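Local coordinates for possible thiamine biosynthesis enzyme (Candida albicans, PDB 2X7Q), which is of unknown function but adopts the generic periplasmic binding protein fold and may bind a small solute, possibly one linked to thiamine biosynthesis, at residues A33-Y38 with I230-E235; G72-F77 with V280-T285; M133-A138 with V143-Q148; F155-D160 with D166-S171; E242-N247 with E253-W258. The protein carries 1 engineered substitution. One frame throughout, in Å; residues are numbered along the deposited sequence. Where two conformers were deposited one is given.

In the fold
From the N terminus, contact 1 opens on helix 28-35 and contact 2 at the end of strand 69-73. Contact 1 closes on helix 216-235 and contact 2 only on helix 275-289, so the two cross. Contacts 3 and 4 fall within both of these long loops and follow one another, each fastening a helix to the loop that leads into the next strand of the sheet containing strands 120-123 and 173-177. Contact 5 comes after contact 1 has closed but before contact 2 does, and pairs helices 237-247 and 252-259. Tyr233 packs against Trp258 to join contacts 1 and 5, and Thr285 against Val136 to join contacts 2 and 3.

Contact 1. Residues A33-Y38 with I230-E235; sequences AQQQGY and IQYYNE
Gln36 lays its side chain over the ring of Tyr232. Its CB sits above the rim of the neighbouring Tyr38 ring, 3.4 Å from that plane. CG then rides over the face of Tyr232 in a CH-pi contact, 3.8 Å from the ring centroid and 19° off its normal. A bend at chi2 (-61°) turns the amide down onto the phenol, the two planes 15° apart, with Gln36 CD 3.4 Å from Tyr232 CE2. At the tip, Gln36 NE2 lies 3.8 Å from Tyr232 CE2 and OE1 comes 3.1 Å from Tyr232 OH. The same OE1 takes a hydrogen bond on a lone pair from Gln35 NE2 at 3.0 Å, which helps hold the amide flat on the ring. Tyr38 adds its OH, 3.6 Å from Tyr232 CD2. The hydroxyl of Tyr232 is hydrogen-bonded to Glu239, and the ring stacks with His236. Helix 28-35 ends here in a Schellman motif, a common way of ending a helix, with Gly37 at positive phi and Tyr38 N bonded back to Ala33 O.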
# COMPACT_ATOMS: atom_id res chain seq x y z
N ALA A 33 -10.19 7.02 -14.22
CA ALA A 33 -11.45 6.29 -14.30
C ALA A 33 -12.63 7.23 -14.05
O ALA A 33 -13.69 7.09 -14.64
CB ALA A 33 -11.47 5.14 -13.31
N GLN A 34 -12.42 8.19 -13.15
CA GLN A 34 -13.44 9.19 -12.84
C GLN A 34 -13.47 10.28 -13.90
O GLN A 34 -14.54 10.73 -14.31
CB GLN A 34 -13.18 9.80 -11.46
CG GLN A 34 -14.20 10.86 -11.04
CD GLN A 34 -13.87 11.48 -9.69
OE1 GLN A 34 -14.47 11.14 -8.67
NE2 GLN A 34 -12.91 12.40 -9.68
N GLN A 35 -12.29 10.71 -14.34
CA GLN A 35 -12.17 11.73 -15.37
C GLN A 35 -12.86 11.31 -16.66
O GLN A 35 -13.56 12.11 -17.29
CB GLN A 35 -10.69 12.03 -15.66
CG GLN A 35 -10.47 13.12 -16.70
CD GLN A 35 -9.02 13.23 -17.13
OE1 GLN A 35 -8.31 14.16 -16.75
NE2 GLN A 35 -8.56 12.26 -17.92
N GLN A 36 -12.67 10.05 -17.05
CA GLN A 36 -13.25 9.53 -18.28
C GLN A 36 -14.67 9.01 -18.05
O GLN A 36 -15.31 8.49 -18.97
CB GLN A 36 -12.37 8.43 -18.87
CG GLN A 36 -10.95 8.89 -19.18
CD GLN A 36 -10.91 10.01 -20.20
OE1 GLN A 36 -10.20 11.00 -20.03
NE2 GLN A 36 -11.68 9.87 -21.27
N GLY A 37 -15.15 9.14 -16.82
CA GLY A 37 -16.51 8.76 -16.48
C GLY A 37 -16.78 7.27 -16.58
O GLY A 37 -17.90 6.86 -16.90
N TYR A 38 -15.77 6.46 -16.32
CA TYR A 38 -15.92 5.01 -16.36
C TYR A 38 -16.84 4.51 -15.25
O TYR A 38 -17.58 3.54 -15.44
CB TYR A 38 -14.56 4.31 -16.27
CG TYR A 38 -13.67 4.54 -17.47
CD1 TYR A 38 -14.13 4.32 -18.76
CD2 TYR A 38 -12.35 4.95 -17.30
CE1 TYR A 38 -13.31 4.52 -19.85
CE2 TYR A 38 -11.53 5.16 -18.39
CZ TYR A 38 -12.01 4.94 -19.66
OH TYR A 38 -11.19 5.14 -20.76
N ILE A 230 -7.03 1.65 -15.50
CA ILE A 230 -5.66 1.19 -15.63
C ILE A 230 -5.21 1.19 -17.09
O ILE A 230 -4.10 1.60 -17.40
CB ILE A 230 -5.48 -0.23 -15.04
CG1 ILE A 230 -5.64 -0.20 -13.52
CG2 ILE A 230 -4.13 -0.79 -15.42
CD1 ILE A 230 -5.48 -1.55 -12.86
N GLN A 231 -6.09 0.72 -17.97
CA GLN A 231 -5.78 0.69 -19.40
C GLN A 231 -5.56 2.10 -19.94
O GLN A 231 -4.64 2.33 -20.71
CB GLN A 231 -6.89 -0.02 -20.18
CG GLN A 231 -6.63 -0.11 -21.68
CD GLN A 231 -7.74 -0.81 -22.43
OE1 GLN A 231 -8.73 -1.24 -21.84
NE2 GLN A 231 -7.58 -0.94 -23.74
N TYR A 232 -6.42 3.03 -19.54
CA TYR A 232 -6.28 4.42 -19.96
C TYR A 232 -4.93 4.96 -19.52
O TYR A 232 -4.21 5.56 -20.32
CB TYR A 232 -7.41 5.28 -19.38
CG TYR A 232 -7.42 6.69 -19.91
CD1 TYR A 232 -6.65 7.69 -19.33
CD2 TYR A 232 -8.20 7.04 -21.01
CE1 TYR A 232 -6.65 8.98 -19.82
CE2 TYR A 232 -8.22 8.33 -21.51
CZ TYR A 232 -7.44 9.29 -20.91
OH TYR A 232 -7.45 10.57 -21.40
N TYR A 233 -4.59 4.75 -18.26
CA TYR A 233 -3.30 5.17 -17.73
C TYR A 233 -2.17 4.62 -18.59
O TYR A 233 -1.27 5.36 -18.99
CB TYR A 233 -3.13 4.69 -16.28
CG TYR A 233 -1.71 4.74 -15.79
CD1 TYR A 233 -1.18 5.90 -15.23
CD2 TYR A 233 -0.88 3.63 -15.88
CE1 TYR A 233 0.12 5.95 -14.78
CE2 TYR A 233 0.43 3.67 -15.44
CZ TYR A 233 0.92 4.84 -14.88
OH TYR A 233 2.22 4.88 -14.44
N ASN A 234 -2.22 3.32 -18.87
CA ASN A 234 -1.20 2.67 -19.68
C ASN A 234 -1.04 3.30 -21.06
O ASN A 234 0.05 3.31 -21.63
CB ASN A 234 -1.50 1.18 -19.82
CG ASN A 234 -1.15 0.39 -18.57
OD1 ASN A 234 -0.46 0.89 -17.68
ND2 ASN A 234 -1.61 -0.85 -18.51
N GLU A 235 -2.14 3.81 -21.60
CA GLU A 235 -2.15 4.38 -22.95
C GLU A 235 -1.95 5.89 -22.94
O GLU A 235 -1.86 6.52 -23.99
CB GLU A 235 -3.45 4.03 -23.67
CG GLU A 235 -3.70 2.53 -23.79
CD GLU A 235 -5.04 2.21 -24.42
OE1 GLU A 235 -5.83 3.15 -24.64
OE2 GLU A 235 -5.31 1.02 -24.69

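Contact 2. Residues G72-F77 with V280-T285; sequences GLTEAF and VKTKDT
Thr74 and Thr282 meet with matching first torsions (chi1 -59° and -58°), each holding its methyl anti to the backbone N and its hydroxyl beside that nitrogen. In Thr74 this brings CG2 to the contact, 4.1 Å from Thr282 OG1, while its own OG1 bonds to the carbonyl of Ser201. In Thr282 the methyl points across to the first turn of helix 74-82, where CG2 lies 4.2 Å from Glu75 CA and 4.5 Å from Glu75 CB. The touch on Glu75 falls at the root of its side chain, as fits the close backbones, with Glu75 CA and Thr282 CA 6.5 Å apart. The carboxylate of Glu75 takes no part in that touch: its OE1 bonds to the indole nitrogen of Trp200, which the side chains of Thr74 and Thr282 also touch. Thr285 OG1 bonds to Lys281 O at 2.8 Å, and Thr285 N reaches the same oxygen from the opposite face. Thr282 OG1 is likewise bonded within its own helix, to Ile278 O. With the hydroxyls of the buried Thr74 and Thr282, and OE1 of Glu75, satisfied by other partners, the segments meet by light van der Waals packing dominated by threonine methyl groups.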
# COMPACT_ATOMS: atom_id res chain seq x y z
N GLY A 72 -5.06 -0.33 -0.50
CA GLY A 72 -3.88 -0.14 0.32
C GLY A 72 -2.78 -1.16 0.09
O GLY A 72 -2.88 -2.00 -0.80
N LEU A 73 -1.74 -1.09 0.91
CA LEU A 73 -0.60 -2.00 0.78
C LEU A 73 -0.98 -3.44 1.11
O LEU A 73 -1.78 -3.69 2.01
CB LEU A 73 0.57 -1.53 1.66
CG LEU A 73 1.11 -0.13 1.36
CD1 LEU A 73 2.21 0.24 2.34
CD2 LEU A 73 1.62 -0.05 -0.07
N THR A 74 -0.39 -4.38 0.38
CA THR A 74 -0.71 -5.79 0.53
C THR A 74 -0.44 -6.32 1.94
O THR A 74 -1.32 -6.90 2.56
CB THR A 74 0.08 -6.65 -0.49
OG1 THR A 74 -0.25 -6.23 -1.82
CG2 THR A 74 -0.26 -8.12 -0.32
N GLU A 75 0.78 -6.11 2.44
CA GLU A 75 1.16 -6.66 3.73
C GLU A 75 0.25 -6.19 4.86
O GLU A 75 0.02 -6.91 5.82
CB GLU A 75 2.63 -6.34 4.06
CG GLU A 75 2.91 -4.87 4.38
CD GLU A 75 3.17 -4.04 3.14
OE1 GLU A 75 3.08 -4.59 2.03
OE2 GLU A 75 3.46 -2.84 3.29
N ALA A 76 -0.27 -4.97 4.73
CA ALA A 76 -1.15 -4.40 5.75
C ALA A 76 -2.40 -5.25 5.93
O ALA A 76 -2.81 -5.53 7.06
CB ALA A 76 -1.53 -2.97 5.37
N PHE A 77 -3.01 -5.65 4.82
CA PHE A 77 -4.24 -6.43 4.86
C PHE A 77 -3.96 -7.90 5.18
O PHE A 77 -4.69 -8.52 5.96
CB PHE A 77 -5.00 -6.31 3.54
CG PHE A 77 -5.46 -4.92 3.23
CD1 PHE A 77 -6.57 -4.39 3.86
CD2 PHE A 77 -4.79 -4.14 2.30
CE1 PHE A 77 -7.01 -3.10 3.58
CE2 PHE A 77 -5.22 -2.85 2.01
CZ PHE A 77 -6.33 -2.34 2.65
N VAL A 280 1.41 -16.43 -0.38
CA VAL A 280 2.56 -17.26 -0.03
C VAL A 280 3.79 -16.45 0.37
O VAL A 280 4.26 -16.55 1.50
CB VAL A 280 2.93 -18.23 -1.17
CG1 VAL A 280 4.17 -19.03 -0.81
CG2 VAL A 280 1.77 -19.15 -1.49
N LYS A 281 4.31 -15.66 -0.56
CA LYS A 281 5.51 -14.86 -0.31
C LYS A 281 5.32 -13.91 0.87
O LYS A 281 6.24 -13.72 1.67
CB LYS A 281 5.92 -14.07 -1.56
CG LYS A 281 6.16 -14.93 -2.80
CD LYS A 281 6.46 -14.06 -4.02
CE LYS A 281 7.93 -13.66 -4.09
NZ LYS A 281 8.80 -14.76 -4.60
N THR A 282 4.14 -13.31 0.97
CA THR A 282 3.85 -12.35 2.03
C THR A 282 3.93 -12.99 3.42
O THR A 282 4.60 -12.48 4.31
CB THR A 282 2.47 -11.69 1.86
OG1 THR A 282 2.41 -11.05 0.58
CG2 THR A 282 2.23 -10.67 2.95
N LYS A 283 3.25 -14.13 3.58
CA LYS A 283 3.20 -14.82 4.87
C LYS A 283 4.56 -15.41 5.24
O LYS A 283 4.99 -15.32 6.39
CB LYS A 283 2.15 -15.93 4.84
CG LYS A 283 2.59 -17.18 4.10
CD LYS A 283 1.50 -18.25 4.06
CE LYS A 283 2.03 -19.53 3.42
NZ LYS A 283 1.00 -20.23 2.60
N ASP A 284 5.23 -16.01 4.26
CA ASP A 284 6.52 -16.65 4.49
C ASP A 284 7.60 -15.64 4.85
O ASP A 284 8.49 -15.92 5.65
CB ASP A 284 6.94 -17.46 3.26
CG ASP A 284 6.09 -18.70 3.06
OD1 ASP A 284 5.25 -19.00 3.93
OD2 ASP A 284 6.27 -19.38 2.02
N THR A 285 7.52 -14.45 4.25
CA THR A 285 8.49 -13.40 4.53
C THR A 285 8.27 -12.79 5.91
O THR A 285 9.21 -12.65 6.69
CB THR A 285 8.43 -12.27 3.48
OG1 THR A 285 8.79 -12.80 2.19
CG2 THR A 285 9.40 -11.16 3.84

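Contact 3. Residues M133-A138 with V143-Q148; sequences MSFVLA and VPSFDQ
One face of the Phe135 ring carries a water molecule over its centre, while Ser145 CB approaches obliquely, 3.6 Å from Phe135 CD2. The Phe146 ring instead turns an edge to the helix backbone: Ser134 O lies in the ring plane, 3.4 Å from Phe146 CE1. The methyl of Ala138 comes obliquely to the same corner, its CB 3.7 Å from Phe146 CE1, and also rests against the backbone of Ser145. The water bridges the segments, accepting from Phe146 N at 3.0 Å and donating to Ser134 OG at 3.0 Å. It thus satisfies a loop N-H, and the serine hydroxyl is tied in turn to Tyr131 O. At the far end Val143 N makes a weak bond to Ala138 O (3.2 Å, 132°), and Val143 CG2 packs by that oxygen. Helix 129-141 connects the parallel, adjacent strands 120-123 and 148-151 in a beta-alpha-beta unit, and the contact closes the turn between the helix and the second strand. Both Phe146 and Ser134 rest on Ile121 of strand 120-123, while Met133, a selenomethionine, and Leu137 of the same helix reach Met175 of strand 173-177.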
# COMPACT_ATOMS: atom_id res chain seq x y z
N MSE A 133 8.32 -3.31 7.33
CA MSE A 133 9.47 -3.44 6.45
C MSE A 133 10.80 -3.34 7.20
O MSE A 133 11.82 -3.80 6.69
CB MSE A 133 9.42 -2.39 5.34
CG MSE A 133 8.34 -2.64 4.30
SE MSE A 133 8.53 -4.39 3.46
CE MSE A 133 10.32 -4.20 2.76
N SER A 134 10.78 -2.75 8.39
CA SER A 134 12.00 -2.65 9.18
C SER A 134 12.45 -4.04 9.62
O SER A 134 13.64 -4.31 9.72
CB SER A 134 11.79 -1.74 10.40
OG SER A 134 11.02 -2.38 11.40
N PHE A 135 11.48 -4.91 9.88
CA PHE A 135 11.77 -6.29 10.25
C PHE A 135 12.31 -7.06 9.04
O PHE A 135 13.30 -7.79 9.16
CB PHE A 135 10.51 -6.98 10.78
CG PHE A 135 10.09 -6.51 12.14
CD1 PHE A 135 9.38 -5.32 12.30
CD2 PHE A 135 10.38 -7.25 13.27
CE1 PHE A 135 8.99 -4.89 13.55
CE2 PHE A 135 9.99 -6.83 14.53
CZ PHE A 135 9.30 -5.64 14.67
N VAL A 136 11.67 -6.90 7.90
CA VAL A 136 12.10 -7.55 6.67
C VAL A 136 13.53 -7.15 6.32
O VAL A 136 14.35 -7.99 5.96
CB VAL A 136 11.16 -7.22 5.49
CG1 VAL A 136 11.68 -7.80 4.19
CG2 VAL A 136 9.75 -7.73 5.78
N LEU A 137 13.82 -5.85 6.44
CA LEU A 137 15.16 -5.33 6.18
C LEU A 137 16.18 -5.92 7.14
O LEU A 137 17.26 -6.34 6.73
CB LEU A 137 15.16 -3.81 6.29
CG LEU A 137 16.52 -3.13 6.11
CD1 LEU A 137 17.09 -3.44 4.74
CD2 LEU A 137 16.42 -1.64 6.33
N ALA A 138 15.83 -5.95 8.42
CA ALA A 138 16.70 -6.51 9.45
C ALA A 138 17.09 -7.95 9.14
O ALA A 138 18.24 -8.34 9.32
CB ALA A 138 16.04 -6.40 10.82
N VAL A 143 21.05 -8.99 10.75
CA VAL A 143 21.03 -8.47 12.11
C VAL A 143 19.69 -8.77 12.77
O VAL A 143 18.70 -9.00 12.09
CB VAL A 143 21.30 -6.96 12.13
CG1 VAL A 143 22.65 -6.64 11.51
CG2 VAL A 143 20.18 -6.21 11.41
N PRO A 144 19.67 -8.79 14.11
CA PRO A 144 18.42 -9.02 14.84
C PRO A 144 17.43 -7.88 14.61
O PRO A 144 17.85 -6.74 14.41
CB PRO A 144 18.86 -9.05 16.31
CG PRO A 144 20.14 -8.27 16.33
CD PRO A 144 20.81 -8.58 15.02
N SER A 145 16.14 -8.19 14.63
CA SER A 145 15.10 -7.18 14.42
C SER A 145 15.22 -6.03 15.42
O SER A 145 15.68 -6.22 16.54
CB SER A 145 13.72 -7.82 14.53
OG SER A 145 13.51 -8.36 15.82
N PHE A 146 14.82 -4.84 14.99
CA PHE A 146 14.92 -3.65 15.83
C PHE A 146 13.84 -3.64 16.91
O PHE A 146 12.75 -4.19 16.71
CB PHE A 146 14.83 -2.39 14.97
CG PHE A 146 15.76 -2.39 13.79
CD1 PHE A 146 15.31 -2.77 12.53
CD2 PHE A 146 17.09 -2.02 13.93
CE1 PHE A 146 16.17 -2.77 11.44
CE2 PHE A 146 17.95 -2.02 12.85
CZ PHE A 146 17.49 -2.40 11.60
N ASP A 147 14.14 -3.03 18.05
CA ASP A 147 13.20 -2.99 19.17
C ASP A 147 12.97 -1.57 19.69
O ASP A 147 12.16 -1.36 20.59
CB ASP A 147 13.67 -3.91 20.30
CG ASP A 147 15.11 -3.65 20.71
OD1 ASP A 147 15.50 -2.48 20.82
OD2 ASP A 147 15.84 -4.64 20.93
N GLN A 148 13.67 -0.61 19.11
CA GLN A 148 13.47 0.80 19.44
C GLN A 148 12.70 1.50 18.33
O GLN A 148 13.21 1.70 17.23
CB GLN A 148 14.81 1.50 19.67
CG GLN A 148 15.57 1.02 20.90
CD GLN A 148 16.77 1.90 21.21
OE1 GLN A 148 16.64 2.96 21.82
NE2 GLN A 148 17.96 1.45 20.81
O HOH W 1 12.55 -4.48 12.99

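Contact 4. Residues F155-D160 with D166-S171; sequences FKNLRD and DGVEGS
Val168 spreads its two methyls against the flank of helix 155-162, CG1 near Asn157 and CG2 near Asp160, one turn further along. With CG1 anti to the carbonyl carbon (chi1 -59°), CG2 falls between the backbone N and the carbonyl carbon, and comes 4.1 Å from Asp160 C and 4.2 Å from Asp160 CB. It therefore touches the base of the aspartate, not its carboxylate. CG1 stands 4.2 Å from Asn157 OD1, the side chains crossing at an oblique angle; ND2 of this amide is hydrogen-bonded to Leu152 O, a bond that helps to fix the rotation of the group the methyl meets. The backbones stay well separated, with Asn157 CA and Val168 CA 7.0 Å apart, and the valine methyls fill much of the distance. Gly167, just before it, has positive phi (99°) at the bend leading into the extended run from Val168 to Ser171. Ser161 steadies that run from the helix side by hydrogen bonds to Glu169 O and Ser171 OG. This surface contact belongs to an alpha/beta crossover of the periplasmic binding protein fold, in which helix 155-162 links the parallel strands 148-151 and 173-177 across the intervening strand 120-123.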
# COMPACT_ATOMS: atom_id res chain seq x y z
N PHE A 155 5.07 12.02 7.72
CA PHE A 155 6.31 11.99 6.95
C PHE A 155 7.30 13.08 7.36
O PHE A 155 8.50 12.83 7.43
CB PHE A 155 6.00 12.09 5.45
CG PHE A 155 7.21 11.96 4.57
CD1 PHE A 155 7.31 12.70 3.41
CD2 PHE A 155 8.23 11.09 4.90
CE1 PHE A 155 8.42 12.58 2.59
CE2 PHE A 155 9.34 10.97 4.09
CZ PHE A 155 9.44 11.71 2.93
N LYS A 156 6.79 14.28 7.63
CA LYS A 156 7.65 15.39 8.01
C LYS A 156 8.33 15.13 9.35
O LYS A 156 9.54 15.33 9.50
CB LYS A 156 6.86 16.70 8.08
CG LYS A 156 7.72 17.91 8.45
CD LYS A 156 6.90 19.18 8.57
CE LYS A 156 7.78 20.37 8.95
N ASN A 157 7.55 14.69 10.34
CA ASN A 157 8.09 14.35 11.65
C ASN A 157 9.20 13.31 11.54
O ASN A 157 10.16 13.34 12.31
CB ASN A 157 6.97 13.85 12.57
CG ASN A 157 6.09 14.97 13.08
OD1 ASN A 157 6.37 16.14 12.86
ND2 ASN A 157 5.01 14.60 13.76
N LEU A 158 9.06 12.39 10.60
CA LEU A 158 10.07 11.36 10.36
C LEU A 158 11.37 11.99 9.88
O LEU A 158 12.45 11.58 10.30
CB LEU A 158 9.57 10.34 9.35
CG LEU A 158 8.47 9.38 9.83
CD1 LEU A 158 7.87 8.61 8.66
CD2 LEU A 158 9.02 8.42 10.88
N ARG A 159 11.27 12.98 9.00
CA ARG A 159 12.44 13.67 8.49
C ARG A 159 13.10 14.52 9.57
O ARG A 159 14.32 14.55 9.69
CB ARG A 159 12.07 14.54 7.28
CG ARG A 159 11.48 13.78 6.12
CD ARG A 159 11.48 14.62 4.85
NE ARG A 159 10.82 15.91 5.05
CZ ARG A 159 9.53 16.13 4.84
NH1 ARG A 159 8.75 15.15 4.42
NH2 ARG A 159 9.02 17.34 5.04
N ASP A 160 12.28 15.21 10.36
CA ASP A 160 12.79 16.04 11.45
C ASP A 160 13.45 15.17 12.52
O ASP A 160 14.44 15.56 13.13
CB ASP A 160 11.67 16.87 12.07
CG ASP A 160 11.15 17.94 11.13
OD1 ASP A 160 11.77 18.16 10.07
OD2 ASP A 160 10.11 18.56 11.45
N ASP A 166 14.33 19.75 17.17
CA ASP A 166 13.60 19.98 18.41
C ASP A 166 12.10 19.75 18.20
O ASP A 166 11.58 19.98 17.11
CB ASP A 166 13.84 21.39 18.93
CG ASP A 166 15.28 21.61 19.36
OD1 ASP A 166 15.87 20.70 19.97
OD2 ASP A 166 15.82 22.71 19.09
N GLY A 167 11.42 19.32 19.25
CA GLY A 167 9.98 19.11 19.19
C GLY A 167 9.57 17.67 18.97
O GLY A 167 8.42 17.30 19.22
N VAL A 168 10.51 16.85 18.50
CA VAL A 168 10.24 15.44 18.25
C VAL A 168 11.36 14.55 18.77
O VAL A 168 12.50 14.99 18.92
CB VAL A 168 10.04 15.16 16.74
CG1 VAL A 168 8.89 15.98 16.19
CG2 VAL A 168 11.33 15.45 15.98
N GLU A 169 11.03 13.29 19.03
CA GLU A 169 12.03 12.31 19.47
C GLU A 169 12.98 11.98 18.32
O GLU A 169 12.58 11.96 17.15
CB GLU A 169 11.34 11.03 19.98
CG GLU A 169 10.62 11.20 21.31
CD GLU A 169 9.93 9.94 21.77
OE1 GLU A 169 9.24 9.30 20.94
OE2 GLU A 169 10.04 9.59 22.96
N GLY A 170 14.24 11.71 18.65
CA GLY A 170 15.24 11.41 17.65
C GLY A 170 15.19 9.98 17.14
O GLY A 170 14.73 9.08 17.84
N SER A 171 15.66 9.78 15.92
CA SER A 171 15.71 8.45 15.32
C SER A 171 16.97 8.29 14.48
O SER A 171 17.58 9.28 14.07
CB SER A 171 14.47 8.20 14.46
OG SER A 171 13.29 8.24 15.23

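Contact 5. Residues E242-N247 with E253-W258; sequences EYISSN and EDAKEW
Ile244 carries this contact, using both of its branches. With CG1 anti to the carbonyl carbon (chi1 -62°) and the chain extended beyond it, CD1 reaches outward to Trp258, while CG2 stays close to the helix and meets Ala255. The inner touch is methyl to methyl, Ile244 CG2 to Ala255 CB at 4.1 Å. The outer one is tighter: Ile244 CD1 approaches the benzo end of the indole obliquely, 3.5 Å from Trp258 CZ3 and 3.9 Å from Trp258 CE3. The tryptophan swings its CG anti to the backbone N (chi1 168°), and its side chain crosses that of Ile244 at about a right angle. Ala255 O lies in plane at an edge of the same indole. His25 stacks on Trp258, and Phe26 and Phe179 meet it edge-to-face; a glycerol, probably from the crystallisation liquor, lies about 4 Å from its side chain. In the last turn of helix 237-247, Ser246 OG folds back to donate to Glu242 O at 2.7 Å. Asn247 ND2 reaches Tyr243 O on a lone pair, 2.9 Å away and nearly straight (166°). Helices 237-247 and 252-259 follow one another in the chain, with Ile244 resting against Ala255 and Trp258. Ile244 also leans on Thr28 of helix 28-35, while helix 252-259 packs on helix 178-186 through Phe179 and a salt bridge between Asp254 and Lys182.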
# COMPACT_ATOMS: atom_id res chain seq x y z
N GLU A 242 1.70 14.50 -16.05
CA GLU A 242 1.24 15.86 -15.80
C GLU A 242 0.34 15.92 -14.57
O GLU A 242 0.49 16.80 -13.73
CB GLU A 242 0.49 16.40 -17.03
CG GLU A 242 0.02 17.84 -16.88
CD GLU A 242 -0.79 18.32 -18.07
OE1 GLU A 242 -1.42 17.48 -18.75
OE2 GLU A 242 -0.81 19.55 -18.33
N TYR A 243 -0.60 14.98 -14.48
CA TYR A 243 -1.53 14.93 -13.35
C TYR A 243 -0.80 14.76 -12.03
O TYR A 243 -1.07 15.48 -11.07
CB TYR A 243 -2.52 13.78 -13.54
CG TYR A 243 -3.28 13.42 -12.28
CD1 TYR A 243 -4.34 14.20 -11.83
CD2 TYR A 243 -2.95 12.30 -11.53
CE1 TYR A 243 -5.03 13.88 -10.68
CE2 TYR A 243 -3.64 11.96 -10.38
CZ TYR A 243 -4.68 12.76 -9.96
OH TYR A 243 -5.37 12.44 -8.82
N ILE A 244 0.12 13.80 -11.97
CA ILE A 244 0.84 13.49 -10.75
C ILE A 244 1.69 14.67 -10.28
O ILE A 244 1.70 14.99 -9.10
CB ILE A 244 1.76 12.26 -10.92
CG1 ILE A 244 0.93 11.02 -11.27
CG2 ILE A 244 2.58 12.03 -9.67
CD1 ILE A 244 1.76 9.79 -11.51
N SER A 245 2.39 15.30 -11.21
CA SER A 245 3.31 16.38 -10.87
C SER A 245 2.60 17.69 -10.56
O SER A 245 3.17 18.57 -9.92
CB SER A 245 4.33 16.58 -12.00
OG SER A 245 3.69 16.91 -13.22
N SER A 246 1.35 17.82 -11.01
CA SER A 246 0.60 19.06 -10.82
C SER A 246 -0.37 18.99 -9.65
O SER A 246 -0.88 20.01 -9.20
CB SER A 246 -0.14 19.44 -12.10
OG SER A 246 -1.13 18.47 -12.43
N ASN A 247 -0.62 17.78 -9.15
CA ASN A 247 -1.56 17.58 -8.05
C ASN A 247 -0.93 16.91 -6.83
O ASN A 247 -1.45 17.01 -5.72
CB ASN A 247 -2.77 16.79 -8.52
CG ASN A 247 -3.60 17.54 -9.54
OD1 ASN A 247 -4.51 18.29 -9.19
ND2 ASN A 247 -3.29 17.33 -10.82
N GLU A 253 9.88 15.04 -13.61
CA GLU A 253 10.96 14.10 -13.88
C GLU A 253 10.87 12.86 -12.99
O GLU A 253 10.97 11.74 -13.48
CB GLU A 253 12.33 14.77 -13.71
CG GLU A 253 12.68 15.76 -14.80
CD GLU A 253 12.43 17.20 -14.38
OE1 GLU A 253 12.38 17.47 -13.17
OE2 GLU A 253 12.29 18.07 -15.28
N ASP A 254 10.67 13.07 -11.69
CA ASP A 254 10.55 11.96 -10.76
C ASP A 254 9.29 11.14 -11.02
O ASP A 254 9.29 9.92 -10.87
CB ASP A 254 10.57 12.46 -9.31
CG ASP A 254 11.92 12.99 -8.89
OD1 ASP A 254 12.87 12.86 -9.68
OD2 ASP A 254 12.03 13.53 -7.77
N ALA A 255 8.22 11.82 -11.43
CA ALA A 255 6.98 11.15 -11.78
C ALA A 255 7.21 10.26 -13.00
O ALA A 255 6.69 9.15 -13.08
CB ALA A 255 5.89 12.17 -12.06
N LYS A 256 7.99 10.76 -13.95
CA LYS A 256 8.31 10.01 -15.16
C LYS A 256 9.10 8.76 -14.84
O LYS A 256 8.81 7.68 -15.36
CB LYS A 256 9.08 10.89 -16.15
CG LYS A 256 9.48 10.17 -17.43
CD LYS A 256 10.25 11.09 -18.36
CE LYS A 256 10.65 10.36 -19.64
NZ LYS A 256 11.41 11.25 -20.57
N GLU A 257 10.11 8.90 -13.99
CA GLU A 257 10.94 7.77 -13.59
C GLU A 257 10.09 6.67 -12.96
O GLU A 257 10.32 5.49 -13.20
CB GLU A 257 12.04 8.21 -12.62
CG GLU A 257 12.99 7.11 -12.21
CD GLU A 257 14.04 7.58 -11.22
OE1 GLU A 257 14.16 8.81 -11.02
OE2 GLU A 257 14.75 6.72 -10.65
N TRP A 258 9.10 7.07 -12.16
CA TRP A 258 8.22 6.13 -11.49
C TRP A 258 7.38 5.31 -12.46
O TRP A 258 7.18 4.12 -12.26
CB TRP A 258 7.33 6.86 -10.49
CG TRP A 258 6.21 6.02 -9.96
CD1 TRP A 258 6.28 5.10 -8.96
CD2 TRP A 258 4.85 6.03 -10.40
NE1 TRP A 258 5.04 4.53 -8.75
CE2 TRP A 258 4.15 5.08 -9.63
CE3 TRP A 258 4.15 6.74 -11.39
CZ2 TRP A 258 2.79 4.83 -9.80
CZ3 TRP A 258 2.80 6.49 -11.56
CH2 TRP A 258 2.14 5.55 -10.77